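Local coordinates for lactate dehydrogenase (Eimeria maxima, PDB 6CT6), which probably interconverts pyruvate and lactate with NADH as cofactor, as other lactate dehydrogenases do, at residues Val80-Gly92 with Asp102-Val114. Sequence-based numbering, arbitrary orientation.
Sequences VVIITAGITKIPG and DLLPVNIKIMREV. With NAI (1,4-dihydronicotinamide adenine dinucleotide), chain D.
Asn-107 presents its side-chain amide to the backbone of Ile-87 and pairs with it twice. OD1 accepts the Ile-87 N-H on a lone pair, in the carbonyl plane, at 2.7 Å (N to OD1), while ND2 donates a straighter bond to Ile-87 O, with an N-H...O angle of 164°. Two bonds to one residue fix the rotation of the amide and tie the loop after strand 80-83 to the first turn of helix 104-121. Gly-86, having no side chain, lets OD1 of Asn-107 come within 3.1 Å of its CA.

Packing is tight toward the strand. The Met-111 chain folds back (chi2 -60°, chi3 94°), which brings CE up against the loop, 3.4 Å from Ala-85 O and touching Ile-83 CG2 as well. Ile-83 and Val-114 meet tip to tip, CD1 on CG1, and Val-15 of the neighbouring strand 11-15 touches Val-114 too. In the other direction the contact opens to solvent: Ile-87 lays CG1 against Val-106 CG1 and near Ile-110 CD1, roughly perpendicular to the Ile-110 side chain, and Ile-90 and Leu-103, the N-cap residue, run alongside in opposite senses, Ile-90 CG1 3.7 Å from Leu-103 CD2.

The dinucleotide rests on this loop and on the helix. Ala-85 CB sits 3.5 Å from C4A of the adenine, Ile-110 CG2 lies near N6A, and Thr-88 OG1 donates a 2.9 Å hydrogen bond to phosphate oxygen O1A; Gly-86 N adds a weak bond to ribose O4B. Strand, cofactor-binding loop and following helix together form one side of the NADH cleft in the Rossmann-type domain of the lactate/malate dehydrogenase family.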
loop_
_atom_site.group_PDB
_atom_site.type_symbol
_atom_site.label_atom_id
_atom_site.label_comp_id
_atom_site.label_asym_id
_atom_site.label_seq_id
_atom_site.Cartn_x
_atom_site.Cartn_y
_atom_site.Cartn_z
ATOM N N VAL B 80 0.552 16.798 11.724
ATOM C CA VAL B 80 -0.640 16.485 10.945
ATOM C C VAL B 80 -1.299 15.256 11.557
ATOM O O VAL B 80 -0.615 14.328 12.001
ATOM C CB VAL B 80 -0.301 16.244 9.458
ATOM C CG1 VAL B 80 -1.539 15.818 8.678
ATOM C CG2 VAL B 80 0.308 17.493 8.837
ATOM N N VAL B 81 -2.631 15.251 11.580
ATOM C CA VAL B 81 -3.420 14.107 12.024
ATOM C C VAL B 81 -4.373 13.744 10.892
ATOM O O VAL B 81 -5.120 14.604 10.407
ATOM C CB VAL B 81 -4.200 14.408 13.317
ATOM C CG1 VAL B 81 -5.013 13.192 13.753
ATOM C CG2 VAL B 81 -3.261 14.839 14.441
ATOM N N ILE B 82 -4.342 12.482 10.466
ATOM C CA ILE B 82 -5.259 11.970 9.449
ATOM C C ILE B 82 -6.095 10.869 10.091
ATOM O O ILE B 82 -5.549 9.874 10.585
ATOM C CB ILE B 82 -4.520 11.451 8.204
ATOM C CG1 ILE B 82 -3.471 12.467 7.730
ATOM C CG2 ILE B 82 -5.520 11.194 7.088
ATOM C CD1 ILE B 82 -2.628 11.997 6.546
ATOM N N ILE B 83 -7.418 11.037 10.067
ATOM C CA ILE B 83 -8.345 10.216 10.845
ATOM C C ILE B 83 -9.052 9.237 9.917
ATOM O O ILE B 83 -9.753 9.648 8.983
ATOM C CB ILE B 83 -9.379 11.075 11.591
ATOM C CG1 ILE B 83 -8.696 12.026 12.571
ATOM C CG2 ILE B 83 -10.375 10.188 12.346
ATOM C CD1 ILE B 83 -9.587 13.171 13.023
ATOM N N THR B 84 -8.892 7.944 10.194
ATOM C CA THR B 84 -9.711 6.906 9.583
ATOM C C THR B 84 -10.407 6.044 10.633
ATOM O O THR B 84 -10.939 4.980 10.297
ATOM C CB THR B 84 -8.862 6.031 8.656
ATOM O OG1 THR B 84 -7.798 5.422 9.393
ATOM C CG2 THR B 84 -8.286 6.849 7.500
ATOM N N ALA B 85 -10.412 6.479 11.892
ATOM C CA ALA B 85 -10.986 5.692 12.975
ATOM C C ALA B 85 -12.478 5.463 12.766
ATOM O O ALA B 85 -13.195 6.330 12.259
ATOM C CB ALA B 85 -10.755 6.401 14.311
ATOM N N GLY B 86 -12.945 4.292 13.171
ATOM C CA GLY B 86 -14.358 3.981 13.126
ATOM C C GLY B 86 -14.607 2.493 13.120
ATOM O O GLY B 86 -13.727 1.681 12.825
ATOM N N ILE B 87 -15.837 2.132 13.476
ATOM C CA ILE B 87 -16.349 0.791 13.214
ATOM C C ILE B 87 -16.888 0.776 11.792
ATOM O O ILE B 87 -17.720 1.615 11.426
ATOM C CB ILE B 87 -17.447 0.411 14.221
ATOM C CG1 ILE B 87 -16.993 0.648 15.669
ATOM C CG2 ILE B 87 -17.871 -1.043 14.023
ATOM C CD1 ILE B 87 -15.835 -0.220 16.122
ATOM N N THR B 88 -16.417 -0.167 10.978
ATOM C CA THR B 88 -16.755 -0.178 9.560
ATOM C C THR B 88 -17.598 -1.373 9.137
ATOM O O THR B 88 -17.929 -1.481 7.951
ATOM C CB THR B 88 -15.480 -0.124 8.710
ATOM O OG1 THR B 88 -14.727 -1.330 8.882
ATOM C CG2 THR B 88 -14.628 1.070 9.115
ATOM N N LYS B 89 -17.963 -2.265 10.055
ATOM C CA LYS B 89 -18.916 -3.317 9.732
ATOM C C LYS B 89 -19.770 -3.620 10.954
ATOM O O LYS B 89 -19.282 -3.603 12.087
ATOM C CB LYS B 89 -18.228 -4.601 9.250
ATOM C CG LYS B 89 -19.220 -5.663 8.779
ATOM C CD LYS B 89 -18.552 -6.978 8.408
ATOM C CE LYS B 89 -19.577 -7.973 7.882
ATOM N NZ LYS B 89 -20.657 -8.252 8.872
ATOM N N ILE B 90 -21.046 -3.894 10.707
ATOM C CA ILE B 90 -21.992 -4.249 11.759
ATOM C C ILE B 90 -21.886 -5.755 11.987
ATOM O O ILE B 90 -22.016 -6.522 11.022
ATOM C CB ILE B 90 -23.424 -3.856 11.375
ATOM C CG1 ILE B 90 -23.507 -2.343 11.130
ATOM C CG2 ILE B 90 -24.409 -4.270 12.465
ATOM C CD1 ILE B 90 -24.814 -1.892 10.500
ATOM N N PRO B 91 -21.644 -6.215 13.217
ATOM C CA PRO B 91 -21.578 -7.662 13.458
ATOM C C PRO B 91 -22.822 -8.378 12.953
ATOM O O PRO B 91 -23.947 -7.897 13.107
ATOM C CB PRO B 91 -21.452 -7.758 14.981
ATOM C CG PRO B 91 -20.776 -6.499 15.369
ATOM C CD PRO B 91 -21.287 -5.447 14.423
ATOM N N GLY B 92 -22.608 -9.542 12.341
ATOM C CA GLY B 92 -23.691 -10.324 11.787
ATOM C C GLY B 92 -24.191 -9.835 10.450
ATOM O O GLY B 92 -25.061 -10.487 9.858
ATOM N N ASP B 102 -24.694 3.655 7.721
ATOM C CA ASP B 102 -25.315 2.692 8.626
ATOM C C ASP B 102 -24.674 2.687 10.012
ATOM O O ASP B 102 -25.264 2.133 10.946
ATOM C CB ASP B 102 -25.259 1.287 8.026
ATOM C CG ASP B 102 -23.870 0.900 7.566
ATOM O OD1 ASP B 102 -22.899 1.576 7.968
ATOM O OD2 ASP B 102 -23.748 -0.083 6.804
ATOM N N LEU B 103 -23.492 3.291 10.175
ATOM C CA LEU B 103 -22.778 3.272 11.449
ATOM C C LEU B 103 -22.570 4.669 12.023
ATOM O O LEU B 103 -21.718 4.858 12.897
ATOM C CB LEU B 103 -21.434 2.560 11.289
ATOM C CG LEU B 103 -21.565 1.038 11.191
ATOM C CD1 LEU B 103 -20.568 0.462 10.201
ATOM C CD2 LEU B 103 -21.399 0.395 12.563
ATOM N N LEU B 104 -23.336 5.651 11.556
ATOM C CA LEU B 104 -23.208 7.017 12.063
ATOM C C LEU B 104 -23.343 7.112 13.576
ATOM O O LEU B 104 -22.503 7.774 14.205
ATOM C CB LEU B 104 -24.243 7.903 11.357
ATOM C CG LEU B 104 -24.206 9.408 11.633
ATOM C CD1 LEU B 104 -24.877 10.150 10.491
ATOM C CD2 LEU B 104 -24.895 9.767 12.944
ATOM N N PRO B 105 -24.351 6.509 14.219
ATOM C CA PRO B 105 -24.477 6.670 15.678
ATOM C C PRO B 105 -23.251 6.211 16.436
ATOM O O PRO B 105 -22.942 6.761 17.499
ATOM C CB PRO B 105 -25.702 5.807 16.020
ATOM C CG PRO B 105 -26.433 5.642 14.736
ATOM C CD PRO B 105 -25.381 5.608 13.679
ATOM N N VAL B 106 -22.551 5.206 15.920
ATOM C CA VAL B 106 -21.369 4.680 16.593
ATOM C C VAL B 106 -20.165 5.572 16.330
ATOM O O VAL B 106 -19.438 5.962 17.251
ATOM C CB VAL B 106 -21.107 3.235 16.128
ATOM C CG1 VAL B 106 -19.892 2.649 16.837
ATOM C CG2 VAL B 106 -22.340 2.376 16.358
ATOM N N ASN B 107 -19.946 5.920 15.065
ATOM C CA ASN B 107 -18.726 6.614 14.686
ATOM C C ASN B 107 -18.746 8.085 15.083
ATOM O O ASN B 107 -17.678 8.679 15.247
ATOM C CB ASN B 107 -18.502 6.439 13.184
ATOM C CG ASN B 107 -18.067 5.023 12.831
ATOM O OD1 ASN B 107 -17.372 4.371 13.612
ATOM N ND2 ASN B 107 -18.490 4.535 11.672
ATOM N N ILE B 108 -19.927 8.682 15.274
ATOM C CA ILE B 108 -19.977 10.047 15.793
ATOM C C ILE B 108 -19.331 10.107 17.174
ATOM O O ILE B 108 -18.645 11.077 17.510
ATOM C CB ILE B 108 -21.426 10.574 15.819
ATOM C CG1 ILE B 108 -21.443 12.070 16.150
ATOM C CG2 ILE B 108 -22.285 9.809 16.815
ATOM C CD1 ILE B 108 -21.276 12.949 14.938
ATOM N N LYS B 109 -19.533 9.070 17.992
ATOM C CA LYS B 109 -18.945 9.069 19.329
ATOM C C LYS B 109 -17.440 8.844 19.269
ATOM O O LYS B 109 -16.692 9.409 20.074
ATOM C CB LYS B 109 -19.615 8.009 20.207
ATOM C CG LYS B 109 -21.079 8.301 20.503
ATOM C CD LYS B 109 -21.565 7.577 21.750
ATOM C CE LYS B 109 -23.041 7.848 21.997
ATOM N NZ LYS B 109 -23.342 9.297 22.175
ATOM N N ILE B 110 -16.976 8.025 18.323
ATOM C CA ILE B 110 -15.538 7.842 18.142
ATOM C C ILE B 110 -14.891 9.152 17.709
ATOM O O ILE B 110 -13.824 9.529 18.207
ATOM C CB ILE B 110 -15.269 6.709 17.133
ATOM C CG1 ILE B 110 -15.687 5.366 17.734
ATOM C CG2 ILE B 110 -13.794 6.678 16.725
ATOM C CD1 ILE B 110 -15.705 4.217 16.743
ATOM N N MET B 111 -15.529 9.867 16.779
ATOM C CA MET B 111 -14.992 11.150 16.333
ATOM C C MET B 111 -14.822 12.122 17.492
ATOM O O MET B 111 -13.904 12.949 17.475
ATOM C CB MET B 111 -15.909 11.763 15.274
ATOM C CG MET B 111 -15.943 11.016 13.949
ATOM S SD MET B 111 -14.342 10.896 13.117
ATOM C CE MET B 111 -13.740 9.314 13.706
ATOM N N ARG B 112 -15.686 12.038 18.507
ATOM C CA ARG B 112 -15.616 12.980 19.615
ATOM C C ARG B 112 -14.535 12.599 20.620
ATOM O O ARG B 112 -13.927 13.488 21.227
ATOM C CB ARG B 112 -16.988 13.088 20.280
ATOM C CG ARG B 112 -17.996 13.821 19.397
ATOM C CD ARG B 112 -19.420 13.744 19.914
ATOM N NE ARG B 112 -20.338 14.493 19.054
ATOM C CZ ARG B 112 -21.649 14.281 18.982
ATOM N NH1 ARG B 112 -22.218 13.329 19.711
ATOM N NH2 ARG B 112 -22.396 15.016 18.169
ATOM N N GLU B 113 -14.268 11.302 20.802
ATOM C CA GLU B 113 -13.088 10.895 21.560
ATOM C C GLU B 113 -11.813 11.355 20.857
ATOM O O GLU B 113 -10.888 11.868 21.495
ATOM C CB GLU B 113 -13.072 9.375 21.749
ATOM C CG GLU B 113 -14.326 8.777 22.389
ATOM C CD GLU B 113 -14.526 9.213 23.830
ATOM O OE1 GLU B 113 -13.526 9.522 24.510
ATOM O OE2 GLU B 113 -15.689 9.241 24.282
ATOM N N VAL B 114 -11.745 11.171 19.535
ATOM C CA VAL B 114 -10.565 11.590 18.778
ATOM C C VAL B 114 -10.374 13.098 18.890
ATOM O O VAL B 114 -9.269 13.585 19.163
ATOM C CB VAL B 114 -10.678 11.138 17.308
ATOM C CG1 VAL B 114 -9.601 11.791 16.440
ATOM C CG2 VAL B 114 -10.569 9.626 17.213
HETATM P PA NAI D . -10.810 -0.074 8.536
HETATM O O1A NAI D . -11.890 -0.777 9.327
HETATM O O2A NAI D . -9.824 -0.887 7.731
HETATM O O5B NAI D . -9.979 0.833 9.571
HETATM C C5B NAI D . -10.639 1.548 10.611
HETATM C C4B NAI D . -9.784 1.440 11.861
HETATM O O4B NAI D . -10.187 2.379 12.861
HETATM C C3B NAI D . -9.880 0.057 12.501
HETATM O O3B NAI D . -8.590 -0.558 12.498
HETATM C C2B NAI D . -10.368 0.315 13.914
HETATM O O2B NAI D . -9.778 -0.561 14.876
HETATM C C1B NAI D . -9.923 1.752 14.111
HETATM N N9A NAI D . -10.569 2.469 15.233
HETATM C C8A NAI D . -11.793 2.300 15.773
HETATM N N7A NAI D . -11.975 3.176 16.799
HETATM C C5A NAI D . -10.850 3.907 16.919
HETATM C C6A NAI D . -10.353 5.000 17.778
HETATM N N6A NAI D . -11.118 5.515 18.763
HETATM N N1A NAI D . -9.105 5.470 17.548
HETATM C C2A NAI D . -8.320 4.977 16.572
HETATM N N3A NAI D . -8.711 3.986 15.759
HETATM C C4A NAI D . -9.934 3.429 15.884
HETATM O O3 NAI D . -11.519 1.014 7.573
HETATM P PN NAI D . -10.815 1.765 6.325
HETATM O O1N NAI D . -10.982 0.911 5.091
HETATM O O2N NAI D . -9.438 2.229 6.743
HETATM O O5D NAI D . -11.779 3.046 6.169
HETATM C C5D NAI D . -11.844 3.997 7.226
HETATM C C4D NAI D . -12.925 5.042 6.984
HETATM O O4D NAI D . -12.680 5.773 5.776
HETATM C C3D NAI D . -14.295 4.399 6.838
HETATM O O3D NAI D . -15.245 5.164 7.584
HETATM C C2D NAI D . -14.583 4.484 5.357
HETATM O O2D NAI D . -15.978 4.499 5.052
HETATM C C1D NAI D . -13.896 5.797 5.023
HETATM N N1N NAI D . -13.643 6.064 3.601
HETATM C C2N NAI D . -13.736 7.346 3.244
HETATM C C3N NAI D . -13.517 7.774 1.953
HETATM C C7N NAI D . -13.663 9.242 1.676
HETATM O O7N NAI D . -13.710 10.019 2.617
HETATM N N7N NAI D . -13.755 9.669 0.424
HETATM C C4N NAI D . -13.148 6.803 0.864
HETATM C C5N NAI D . -13.075 5.435 1.370
HETATM C C6N NAI D . -13.314 5.121 2.709
#